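3-carboxy-cis,cis-muconate cycloisomerase (Pseudomonas putida, PDB 1RE5) belongs to the fumarase/aspartase superfamily of enzymes, named as a cycloisomerase and built as a mainly helical homotetramer. Local coordinates at residues Asp7-Ala12 with Gly287-Ile292; Ala42-His47 with Gly203-Pro208; Gly245-Phe250 with Arg339-Ile344. One frame throughout, in Å; residues are numbered along the deposited sequence.

Contact 1: Asp7-Ala12 with Gly287-Ile292; sequences DAYFTA and GAAVLI
Y9 carries CG anti to its backbone N (chi1 -176°), while V290 holds CG2 anti to its carbonyl carbon; together these two rotations lay the phenol ring across a single methyl. The evidence for a CH-pi contact is direct: V290 CG2 sits 3.7 Å from the centroid of the Y9 ring and 29° off the ring normal, over one face. The two side chains slide past each other in opposite directions, which carries the outer end of the ring beyond V290, where Y9 OH lies 3.6 Å from A289 CB. The hydroxyl itself is hydrogen-bonded to the carbonyl oxygen of V286, so the ring is gripped at its polar end by the same helix that sets V290 CG2 over one face. F10 meets the same methyl differently, at the ring edge and near its plane, with F10 CD2 4.4 Å from V290 CG2. Behind the interface T11 OG1 bonds back to D7 OD1 (3.2 Å), reaching it from above the carboxylate plane; the same oxygen forms a salt bridge with R16. A289 also touches H321 of the second subunit and W153 of the third. The contact thus fastens helix 7-10 to helix 286-307, whose L291 packs on helices 231-257 and 319-347.

Contact 2: Ala42-His47 with Gly203-Pro208; sequences AGLVPH and GSKAMP
A42 and P208 mark the nearest backbone approach, with A42 CA 6.8 Å from P208 CA, at the place where the chain leaving helix 21-40 turns through G43 (phi 81°) in a Schellman motif and passes the start of helix 206-217. The side chain that spans the gap is K205. Its CG lies anti to the carbonyl carbon (chi1 -64°) and the chain bends at chi2 (-64°), after which the outer half runs extended past the carbonyl of A42. Two parts of this lysine make two different contacts. Near its root it is purely apolar: L44 CD2 stands 3.5 Å from K205 CG and 3.9 Å from K205 CB, the two side chains meeting at a slant, so that one leucine methyl rests on the first carbons of the lysine. Farther out the partner is the carbonyl of A42, with A42 O 3.5 Å from K205 CE and likewise 3.5 Å from K205 NZ. The methyl of A42 faces segment 203-208 more loosely, A42 CB being 4.7 Å from K205 CD and 5.0 Å from P208 CB. Around the pair, V45 and P46 lean on Y99, while A206 and M207 turn to Q433 and R440 of the fourth subunit. With 147 Å² buried in all and none of the touching residues fully buried, this is a light seam at the surface. Its chemistry is that of an amphipathic lysine: the methylenes lie against L44, and the ammonium group is brought close to a carbonyl just past the C-terminal end of helix 21-40, where the partial negative charge of the helix end would be expected to suit a positive group.

Contact 3: Gly245-Phe250 with Arg339-Ile344; sequences GSLGKF and RQAQVI
F250, A341 and I344 carry most of the contact between two long helices of the central helical bundle characteristic of the fumarase/aspartase superfamily. The segments 245-250 and 339-344 run in broadly the same direction, with axes 10.9 Å apart at closest approach and inclined at 37°. F250 has the largest share of the buried surface (64 Å²): with CG anti to the backbone N (chi1 180°), its ring projects into the gap and meets I344, which comes from the opposite direction. The outer end of the ring does the touching, F250 CE2 lying 3.4 Å from I344 CD1 and 3.6 Å from I344 CG1, with the methyl set obliquely to the ring. A341, with 52 Å² buried, lies at the level where the backbones come nearest, L247 CA to A341 CA being 7.1 Å; its small methyl is met by L247, at 4.0 Å from A341 CB to L247 CD2. F250 also packs against L166 and V169 of helix 162-187 and L291 of helix 286-307, while K249 NZ forms a salt bridge with D253 of its own chain and hydrogen bonds to the backbone oxygens of Q311 and H313 of the fourth subunit. One backbone atom also borders the ring: A341 O lies at its edge, near the ring plane, 4.2 Å from F250 CE2.

Overall arrangement
From the N terminus, the chain opens contact 1 at 7-12 and does not close it until 287-292, in helix 286-307. Contact 2 opens and closes wholly within that long excursion, joining 42-47 to 203-208 at a surface site whose centre is about 48 Å from that of contact 1. Contact 3 then opens at 245-250, before contact 1 has closed, and ends at 339-344 after it, so these two cross. They also touch: their centres are about 9 Å apart, and L291 CD1 lies 3.3 Å from L247 O. Contacts 1 and 3 therefore tie helices 7-10, 231-257, 286-307 and 319-347 together, whereas contact 2 links peripheral loop and helix.

Contact 1: Asp7-Ala12 with Gly287-Ile292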
ATOM      1  N   ASP D   7      19.774  11.786   4.738  1.00 28.80           N
ATOM      2  CA  ASP D   7      20.018  11.559   3.331  1.00 29.03           C
ATOM      3  C   ASP D   7      21.320  10.876   2.950  1.00 27.60           C
ATOM      4  O   ASP D   7      21.387  10.193   1.922  1.00 27.07           O
ATOM      5  CB  ASP D   7      19.870  12.867   2.570  1.00 32.41           C
ATOM      6  CG  ASP D   7      19.350  12.644   1.183  1.00 35.95           C
ATOM      7  OD1 ASP D   7      18.251  12.064   1.062  1.00 37.39           O
ATOM      8  OD2 ASP D   7      20.036  13.025   0.215  1.00 40.61           O
ATOM      9  N   ALA D   8      22.357  11.058   3.757  1.00 26.05           N
ATOM     10  CA  ALA D   8      23.639  10.421   3.464  1.00 24.62           C
ATOM     11  C   ALA D   8      23.542   8.937   3.827  1.00 23.96           C
ATOM     12  O   ALA D   8      24.173   8.077   3.206  1.00 23.63           O
ATOM     13  CB  ALA D   8      24.759  11.093   4.260  1.00 21.95           C
ATOM     14  N   TYR D   9      22.733   8.657   4.838  1.00 24.13           N
ATOM     15  CA  TYR D   9      22.516   7.304   5.324  1.00 24.11           C
ATOM     16  C   TYR D   9      21.545   6.503   4.453  1.00 24.15           C
ATOM     17  O   TYR D   9      21.748   5.310   4.251  1.00 24.63           O
ATOM     18  CB  TYR D   9      21.996   7.373   6.759  1.00 23.87           C
ATOM     19  CG  TYR D   9      21.788   6.050   7.474  1.00 22.77           C
ATOM     20  CD1 TYR D   9      22.707   5.004   7.364  1.00 22.49           C
ATOM     21  CD2 TYR D   9      20.718   5.888   8.345  1.00 22.10           C
ATOM     22  CE1 TYR D   9      22.557   3.831   8.115  1.00 21.59           C
ATOM     23  CE2 TYR D   9      20.565   4.737   9.095  1.00 23.12           C
ATOM     24  CZ  TYR D   9      21.480   3.709   8.982  1.00 22.54           C
ATOM     25  OH  TYR D   9      21.291   2.571   9.745  1.00 21.99           O
ATOM     26  N   PHE D  10      20.511   7.153   3.924  1.00 22.78           N
ATOM     27  CA  PHE D  10      19.509   6.458   3.099  1.00 22.77           C
ATOM     28  C   PHE D  10      19.660   6.542   1.560  1.00 23.48           C
ATOM     29  O   PHE D  10      19.093   5.715   0.821  1.00 23.24           O
ATOM     30  CB  PHE D  10      18.098   6.957   3.466  1.00 19.73           C
ATOM     31  CG  PHE D  10      17.662   6.623   4.875  1.00 18.02           C
ATOM     32  CD1 PHE D  10      16.815   7.481   5.575  1.00 16.65           C
ATOM     33  CD2 PHE D  10      18.066   5.441   5.488  1.00 17.96           C
ATOM     34  CE1 PHE D  10      16.378   7.167   6.858  1.00 17.34           C
ATOM     35  CE2 PHE D  10      17.634   5.119   6.771  1.00 17.34           C
ATOM     36  CZ  PHE D  10      16.786   5.989   7.457  1.00 17.74           C
ATOM     37  N   THR D  11      20.408   7.528   1.071  1.00 23.71           N
ATOM     38  CA  THR D  11      20.563   7.706  -0.369  1.00 23.92           C
ATOM     39  C   THR D  11      22.014   7.658  -0.812  1.00 24.48           C
ATOM     40  O   THR D  11      22.906   8.019  -0.052  1.00 26.49           O
ATOM     41  CB  THR D  11      19.970   9.063  -0.812  1.00 23.54           C
ATOM     42  OG1 THR D  11      18.643   9.201  -0.285  1.00 22.97           O
ATOM     43  CG2 THR D  11      19.895   9.149  -2.326  1.00 23.53           C
ATOM     44  N   ALA D  12      22.248   7.191  -2.035  1.00 24.70           N
ATOM     45  CA  ALA D  12      23.598   7.135  -2.583  1.00 25.39           C
ATOM     46  C   ALA D  12      23.826   8.510  -3.217  1.00 26.53           C
ATOM     47  O   ALA D  12      23.064   8.936  -4.089  1.00 26.65           O
ATOM     48  CB  ALA D  12      23.694   6.046  -3.623  1.00 24.59           C
ATOM     49  N   GLY D 287      24.042  -1.185   8.774  1.00 22.54           N
ATOM     50  CA  GLY D 287      23.859  -1.351   7.343  1.00 20.72           C
ATOM     51  C   GLY D 287      22.577  -2.103   7.023  1.00 19.62           C
ATOM     52  O   GLY D 287      21.807  -1.674   6.170  1.00 19.87           O
ATOM     53  N   ALA D 288      22.346  -3.224   7.707  1.00 18.02           N
ATOM     54  CA  ALA D 288      21.148  -4.020   7.485  1.00 17.75           C
ATOM     55  C   ALA D 288      19.885  -3.180   7.724  1.00 18.95           C
ATOM     56  O   ALA D 288      18.863  -3.369   7.058  1.00 18.24           O
ATOM     57  CB  ALA D 288      21.159  -5.225   8.397  1.00 18.42           C
ATOM     58  N   ALA D 289      19.959  -2.246   8.671  1.00 18.62           N
ATOM     59  CA  ALA D 289      18.826  -1.381   8.955  1.00 18.68           C
ATOM     60  C   ALA D 289      18.416  -0.660   7.674  1.00 19.92           C
ATOM     61  O   ALA D 289      17.227  -0.510   7.393  1.00 21.51           O
ATOM     62  CB  ALA D 289      19.187  -0.367  10.026  1.00 18.98           C
ATOM     63  N   VAL D 290      19.390  -0.213   6.887  1.00 19.16           N
ATOM     64  CA  VAL D 290      19.048   0.476   5.650  1.00 18.89           C
ATOM     65  C   VAL D 290      18.331  -0.449   4.677  1.00 19.82           C
ATOM     66  O   VAL D 290      17.318  -0.066   4.096  1.00 21.66           O
ATOM     67  CB  VAL D 290      20.287   1.056   4.939  1.00 16.79           C
ATOM     68  CG1 VAL D 290      19.875   1.679   3.622  1.00 12.51           C
ATOM     69  CG2 VAL D 290      20.938   2.107   5.814  1.00 16.30           C
ATOM     70  N   LEU D 291      18.843  -1.666   4.501  1.00 20.02           N
ATOM     71  CA  LEU D 291      18.215  -2.597   3.565  1.00 19.14           C
ATOM     72  C   LEU D 291      16.809  -2.952   4.027  1.00 18.98           C
ATOM     73  O   LEU D 291      15.879  -3.020   3.210  1.00 18.75           O
ATOM     74  CB  LEU D 291      19.039  -3.883   3.390  1.00 17.00           C
ATOM     75  CG  LEU D 291      20.536  -3.795   3.054  1.00 16.47           C
ATOM     76  CD1 LEU D 291      21.008  -5.130   2.512  1.00 12.26           C
ATOM     77  CD2 LEU D 291      20.800  -2.706   2.041  1.00 14.66           C
ATOM     78  N   ILE D 292      16.645  -3.155   5.329  1.00 17.78           N
ATOM     79  CA  ILE D 292      15.331  -3.507   5.850  1.00 18.17           C
ATOM     80  C   ILE D 292      14.395  -2.317   5.726  1.00 19.21           C
ATOM     81  O   ILE D 292      13.207  -2.461   5.392  1.00 20.33           O
ATOM     82  CB  ILE D 292      15.416  -3.974   7.319  1.00 17.38           C
ATOM     83  CG1 ILE D 292      16.315  -5.216   7.398  1.00 15.91           C
ATOM     84  CG2 ILE D 292      14.024  -4.277   7.849  1.00 14.62           C
ATOM     85  CD1 ILE D 292      16.538  -5.727   8.779  1.00 13.70           C
TER

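Contact 2: Ala42-His47 with Gly203-Pro208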
ATOM      1  N   ALA D  42      14.606  20.960 -39.742  1.00 51.86           N
ATOM      2  CA  ALA D  42      13.357  20.646 -40.432  1.00 52.13           C
ATOM      3  C   ALA D  42      12.877  21.927 -41.103  1.00 52.39           C
ATOM      4  O   ALA D  42      11.850  21.950 -41.792  1.00 51.49           O
ATOM      5  CB  ALA D  42      12.324  20.152 -39.439  1.00 52.95           C
ATOM      6  N   GLY D  43      13.641  22.993 -40.875  1.00 52.67           N
ATOM      7  CA  GLY D  43      13.329  24.284 -41.451  1.00 52.51           C
ATOM      8  C   GLY D  43      12.264  25.058 -40.705  1.00 52.81           C
ATOM      9  O   GLY D  43      11.505  25.807 -41.316  1.00 54.02           O
ATOM     10  N   LEU D  44      12.196  24.890 -39.390  1.00 52.35           N
ATOM     11  CA  LEU D  44      11.201  25.601 -38.600  1.00 51.49           C
ATOM     12  C   LEU D  44      11.837  26.665 -37.715  1.00 52.17           C
ATOM     13  O   LEU D  44      11.155  27.565 -37.218  1.00 52.05           O
ATOM     14  CB  LEU D  44      10.412  24.622 -37.731  1.00 51.36           C
ATOM     15  CG  LEU D  44       9.185  23.957 -38.352  1.00 51.61           C
ATOM     16  CD1 LEU D  44       8.190  25.042 -38.718  1.00 52.83           C
ATOM     17  CD2 LEU D  44       9.568  23.138 -39.574  1.00 52.45           C
ATOM     18  N   VAL D  45      13.149  26.567 -37.520  1.00 52.19           N
ATOM     19  CA  VAL D  45      13.858  27.525 -36.676  1.00 52.77           C
ATOM     20  C   VAL D  45      15.215  27.935 -37.250  1.00 53.74           C
ATOM     21  O   VAL D  45      16.009  27.090 -37.679  1.00 53.49           O
ATOM     22  CB  VAL D  45      14.078  26.955 -35.239  1.00 52.96           C
ATOM     23  CG1 VAL D  45      15.007  27.867 -34.427  1.00 51.54           C
ATOM     24  CG2 VAL D  45      12.740  26.818 -34.535  1.00 52.70           C
ATOM     25  N   PRO D  46      15.496  29.251 -37.257  1.00 54.63           N
ATOM     26  CA  PRO D  46      16.764  29.779 -37.774  1.00 54.70           C
ATOM     27  C   PRO D  46      17.935  29.306 -36.921  1.00 55.82           C
ATOM     28  O   PRO D  46      17.938  29.488 -35.696  1.00 55.52           O
ATOM     29  CB  PRO D  46      16.568  31.292 -37.685  1.00 53.71           C
ATOM     30  CG  PRO D  46      15.658  31.439 -36.492  1.00 54.31           C
ATOM     31  CD  PRO D  46      14.649  30.341 -36.733  1.00 54.45           C
ATOM     32  N   HIS D  47      18.922  28.698 -37.576  1.00 56.82           N
ATOM     33  CA  HIS D  47      20.114  28.187 -36.901  1.00 58.39           C
ATOM     34  C   HIS D  47      20.745  29.164 -35.906  1.00 58.62           C
ATOM     35  O   HIS D  47      21.428  28.754 -34.965  1.00 59.16           O
ATOM     36  CB  HIS D  47      21.147  27.770 -37.945  1.00 59.29           C
ATOM     37  CG  HIS D  47      20.764  26.538 -38.699  1.00 62.39           C
ATOM     38  ND1 HIS D  47      21.075  25.268 -38.256  1.00 63.64           N
ATOM     39  CD2 HIS D  47      20.049  26.375 -39.840  1.00 63.18           C
ATOM     40  CE1 HIS D  47      20.568  24.377 -39.092  1.00 64.60           C
ATOM     41  NE2 HIS D  47      19.941  25.023 -40.061  1.00 64.32           N
ATOM     42  N   GLY D 203       1.989  20.490 -38.038  1.00 37.52           N
ATOM     43  CA  GLY D 203       1.532  20.130 -39.365  1.00 38.89           C
ATOM     44  C   GLY D 203       2.278  18.919 -39.899  1.00 39.92           C
ATOM     45  O   GLY D 203       2.492  17.953 -39.167  1.00 40.67           O
ATOM     46  N   SER D 204       2.693  18.982 -41.162  1.00 41.03           N
ATOM     47  CA  SER D 204       3.396  17.885 -41.821  1.00 40.77           C
ATOM     48  C   SER D 204       4.861  17.714 -41.421  1.00 41.09           C
ATOM     49  O   SER D 204       5.509  16.754 -41.847  1.00 39.62           O
ATOM     50  CB  SER D 204       3.294  18.057 -43.334  1.00 41.94           C
ATOM     51  OG  SER D 204       3.754  19.344 -43.721  1.00 43.76           O
ATOM     52  N   LYS D 205       5.381  18.639 -40.614  1.00 42.19           N
ATOM     53  CA  LYS D 205       6.768  18.554 -40.144  1.00 43.87           C
ATOM     54  C   LYS D 205       6.828  17.770 -38.827  1.00 44.29           C
ATOM     55  O   LYS D 205       7.901  17.641 -38.222  1.00 44.59           O
ATOM     56  CB  LYS D 205       7.352  19.951 -39.906  1.00 44.39           C
ATOM     57  CG  LYS D 205       7.477  20.814 -41.140  1.00 47.55           C
ATOM     58  CD  LYS D 205       8.463  20.235 -42.144  1.00 51.04           C
ATOM     59  CE  LYS D 205       8.740  21.234 -43.269  1.00 52.69           C
ATOM     60  NZ  LYS D 205       9.739  20.736 -44.268  1.00 55.02           N
ATOM     61  N   ALA D 206       5.675  17.254 -38.395  1.00 43.97           N
ATOM     62  CA  ALA D 206       5.554  16.504 -37.143  1.00 43.81           C
ATOM     63  C   ALA D 206       6.527  15.328 -36.999  1.00 44.17           C
ATOM     64  O   ALA D 206       7.422  15.351 -36.141  1.00 42.88           O
ATOM     65  CB  ALA D 206       4.115  16.016 -36.972  1.00 43.76           C
ATOM     66  N   MET D 207       6.349  14.300 -37.829  1.00 45.05           N
ATOM     67  CA  MET D 207       7.219  13.124 -37.769  1.00 45.71           C
ATOM     68  C   MET D 207       8.692  13.451 -37.994  1.00 45.39           C
ATOM     69  O   MET D 207       9.570  12.908 -37.313  1.00 45.57           O
ATOM     70  CB  MET D 207       6.766  12.070 -38.777  1.00 45.99           C
ATOM     71  CG  MET D 207       5.469  11.398 -38.385  1.00 48.45           C
ATOM     72  SD  MET D 207       5.563  10.748 -36.707  1.00 50.28           S
ATOM     73  CE  MET D 207       6.554   9.282 -36.998  1.00 48.69           C
ATOM     74  N   PRO D 208       8.988  14.334 -38.960  1.00 44.80           N
ATOM     75  CA  PRO D 208      10.396  14.664 -39.190  1.00 43.92           C
ATOM     76  C   PRO D 208      11.012  15.266 -37.935  1.00 42.35           C
ATOM     77  O   PRO D 208      12.105  14.885 -37.531  1.00 43.55           O
ATOM     78  CB  PRO D 208      10.334  15.657 -40.347  1.00 43.67           C
ATOM     79  CG  PRO D 208       9.147  15.172 -41.121  1.00 44.39           C
ATOM     80  CD  PRO D 208       8.138  14.899 -40.024  1.00 44.39           C
TER

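Contact 3: Gly245-Phe250 with Arg339-Ile344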
ATOM      1  N   GLY D 245      13.178  -5.544  -2.388  1.00 15.84           N
ATOM      2  CA  GLY D 245      12.732  -6.752  -1.721  1.00 17.61           C
ATOM      3  C   GLY D 245      13.829  -7.774  -1.520  1.00 18.52           C
ATOM      4  O   GLY D 245      14.008  -8.297  -0.416  1.00 18.33           O
ATOM      5  N   SER D 246      14.574  -8.069  -2.579  1.00 18.88           N
ATOM      6  CA  SER D 246      15.648  -9.050  -2.467  1.00 18.18           C
ATOM      7  C   SER D 246      16.730  -8.590  -1.508  1.00 17.58           C
ATOM      8  O   SER D 246      17.171  -9.366  -0.673  1.00 19.22           O
ATOM      9  CB  SER D 246      16.243  -9.356  -3.837  1.00 17.81           C
ATOM     10  OG  SER D 246      15.264  -9.959  -4.668  1.00 17.74           O
ATOM     11  N   LEU D 247      17.159  -7.337  -1.614  1.00 16.77           N
ATOM     12  CA  LEU D 247      18.179  -6.835  -0.700  1.00 16.25           C
ATOM     13  C   LEU D 247      17.611  -6.795   0.719  1.00 16.63           C
ATOM     14  O   LEU D 247      18.358  -6.830   1.701  1.00 17.55           O
ATOM     15  CB  LEU D 247      18.639  -5.432  -1.115  1.00 14.76           C
ATOM     16  CG  LEU D 247      19.376  -5.317  -2.455  1.00 13.80           C
ATOM     17  CD1 LEU D 247      19.802  -3.875  -2.643  1.00 12.45           C
ATOM     18  CD2 LEU D 247      20.589  -6.254  -2.504  1.00  9.82           C
ATOM     19  N   GLY D 248      16.287  -6.715   0.826  1.00 16.70           N
ATOM     20  CA  GLY D 248      15.647  -6.684   2.136  1.00 15.77           C
ATOM     21  C   GLY D 248      15.761  -8.036   2.819  1.00 16.32           C
ATOM     22  O   GLY D 248      15.876  -8.127   4.041  1.00 15.28           O
ATOM     23  N   LYS D 249      15.727  -9.099   2.024  1.00 16.39           N
ATOM     24  CA  LYS D 249      15.842 -10.453   2.556  1.00 16.59           C
ATOM     25  C   LYS D 249      17.276 -10.622   3.030  1.00 16.03           C
ATOM     26  O   LYS D 249      17.537 -11.189   4.086  1.00 15.55           O
ATOM     27  CB  LYS D 249      15.512 -11.476   1.458  1.00 16.13           C
ATOM     28  CG  LYS D 249      15.484 -12.924   1.898  1.00 14.70           C
ATOM     29  CD  LYS D 249      16.725 -13.643   1.462  1.00 14.43           C
ATOM     30  CE  LYS D 249      16.531 -15.143   1.541  1.00 14.54           C
ATOM     31  NZ  LYS D 249      16.409 -15.607   2.950  1.00 16.23           N
ATOM     32  N   PHE D 250      18.205 -10.103   2.238  1.00 16.94           N
ATOM     33  CA  PHE D 250      19.620 -10.186   2.561  1.00 17.58           C
ATOM     34  C   PHE D 250      19.866  -9.436   3.872  1.00 18.07           C
ATOM     35  O   PHE D 250      20.524  -9.949   4.777  1.00 18.62           O
ATOM     36  CB  PHE D 250      20.450  -9.607   1.401  1.00 16.28           C
ATOM     37  CG  PHE D 250      21.933  -9.636   1.634  1.00 16.79           C
ATOM     38  CD1 PHE D 250      22.572 -10.814   2.018  1.00 17.47           C
ATOM     39  CD2 PHE D 250      22.696  -8.477   1.480  1.00 17.35           C
ATOM     40  CE1 PHE D 250      23.947 -10.836   2.248  1.00 17.61           C
ATOM     41  CE2 PHE D 250      24.080  -8.486   1.707  1.00 16.85           C
ATOM     42  CZ  PHE D 250      24.705  -9.663   2.090  1.00 17.23           C
ATOM     43  N   ARG D 339      23.976   0.577  -2.191  1.00 26.20           N
ATOM     44  CA  ARG D 339      25.200   1.086  -1.611  1.00 28.36           C
ATOM     45  C   ARG D 339      25.593   0.330  -0.355  1.00 29.29           C
ATOM     46  O   ARG D 339      26.717  -0.165  -0.233  1.00 29.96           O
ATOM     47  CB  ARG D 339      25.035   2.544  -1.251  1.00 29.78           C
ATOM     48  CG  ARG D 339      26.302   3.122  -0.714  1.00 36.43           C
ATOM     49  CD  ARG D 339      26.087   4.506  -0.179  1.00 43.12           C
ATOM     50  NE  ARG D 339      27.350   5.227  -0.066  1.00 47.78           N
ATOM     51  CZ  ARG D 339      27.495   6.369   0.594  1.00 50.42           C
ATOM     52  NH1 ARG D 339      26.445   6.920   1.207  1.00 52.75           N
ATOM     53  NH2 ARG D 339      28.686   6.962   0.630  1.00 51.91           N
ATOM     54  N   GLN D 340      24.655   0.246   0.581  1.00 29.97           N
ATOM     55  CA  GLN D 340      24.883  -0.425   1.853  1.00 29.16           C
ATOM     56  C   GLN D 340      25.086  -1.925   1.709  1.00 28.59           C
ATOM     57  O   GLN D 340      25.877  -2.512   2.440  1.00 28.76           O
ATOM     58  CB  GLN D 340      23.714  -0.158   2.784  1.00 30.86           C
ATOM     59  CG  GLN D 340      24.121  -0.045   4.217  1.00 32.08           C
ATOM     60  CD  GLN D 340      25.134   1.055   4.434  1.00 33.18           C
ATOM     61  OE1 GLN D 340      24.913   2.216   4.055  1.00 31.12           O
ATOM     62  NE2 GLN D 340      26.256   0.698   5.052  1.00 33.54           N
ATOM     63  N   ALA D 341      24.372  -2.547   0.774  1.00 28.19           N
ATOM     64  CA  ALA D 341      24.507  -3.987   0.546  1.00 28.55           C
ATOM     65  C   ALA D 341      25.919  -4.308   0.052  1.00 29.70           C
ATOM     66  O   ALA D 341      26.475  -5.359   0.376  1.00 29.29           O
ATOM     67  CB  ALA D 341      23.482  -4.466  -0.477  1.00 26.76           C
ATOM     68  N   GLN D 342      26.492  -3.399  -0.736  1.00 29.78           N
ATOM     69  CA  GLN D 342      27.838  -3.580  -1.263  1.00 29.63           C
ATOM     70  C   GLN D 342      28.831  -3.598  -0.107  1.00 29.03           C
ATOM     71  O   GLN D 342      29.691  -4.486  -0.016  1.00 28.59           O
ATOM     72  CB  GLN D 342      28.189  -2.435  -2.220  1.00 31.91           C
ATOM     73  CG  GLN D 342      29.590  -2.510  -2.825  1.00 32.94           C
ATOM     74  CD  GLN D 342      29.802  -3.755  -3.664  1.00 33.66           C
ATOM     75  OE1 GLN D 342      29.019  -4.044  -4.571  1.00 35.85           O
ATOM     76  NE2 GLN D 342      30.869  -4.494  -3.372  1.00 34.17           N
ATOM     77  N   VAL D 343      28.710  -2.612   0.778  1.00 27.10           N
ATOM     78  CA  VAL D 343      29.601  -2.528   1.919  1.00 26.42           C
ATOM     79  C   VAL D 343      29.612  -3.813   2.729  1.00 27.44           C
ATOM     80  O   VAL D 343      30.681  -4.341   3.017  1.00 27.54           O
ATOM     81  CB  VAL D 343      29.222  -1.383   2.867  1.00 25.91           C
ATOM     82  CG1 VAL D 343      30.007  -1.507   4.172  1.00 24.13           C
ATOM     83  CG2 VAL D 343      29.513  -0.063   2.217  1.00 24.27           C
ATOM     84  N   ILE D 344      28.436  -4.325   3.091  1.00 27.39           N
ATOM     85  CA  ILE D 344      28.428  -5.536   3.889  1.00 27.77           C
ATOM     86  C   ILE D 344      28.798  -6.766   3.086  1.00 27.31           C
ATOM     87  O   ILE D 344      29.437  -7.663   3.602  1.00 28.40           O
ATOM     88  CB  ILE D 344      27.061  -5.797   4.639  1.00 28.60           C
ATOM     89  CG1 ILE D 344      26.369  -7.006   4.035  1.00 30.52           C
ATOM     90  CG2 ILE D 344      26.151  -4.568   4.627  1.00 25.63           C
ATOM     91  CD1 ILE D 344      25.081  -7.313   4.713  1.00 36.06           C
TER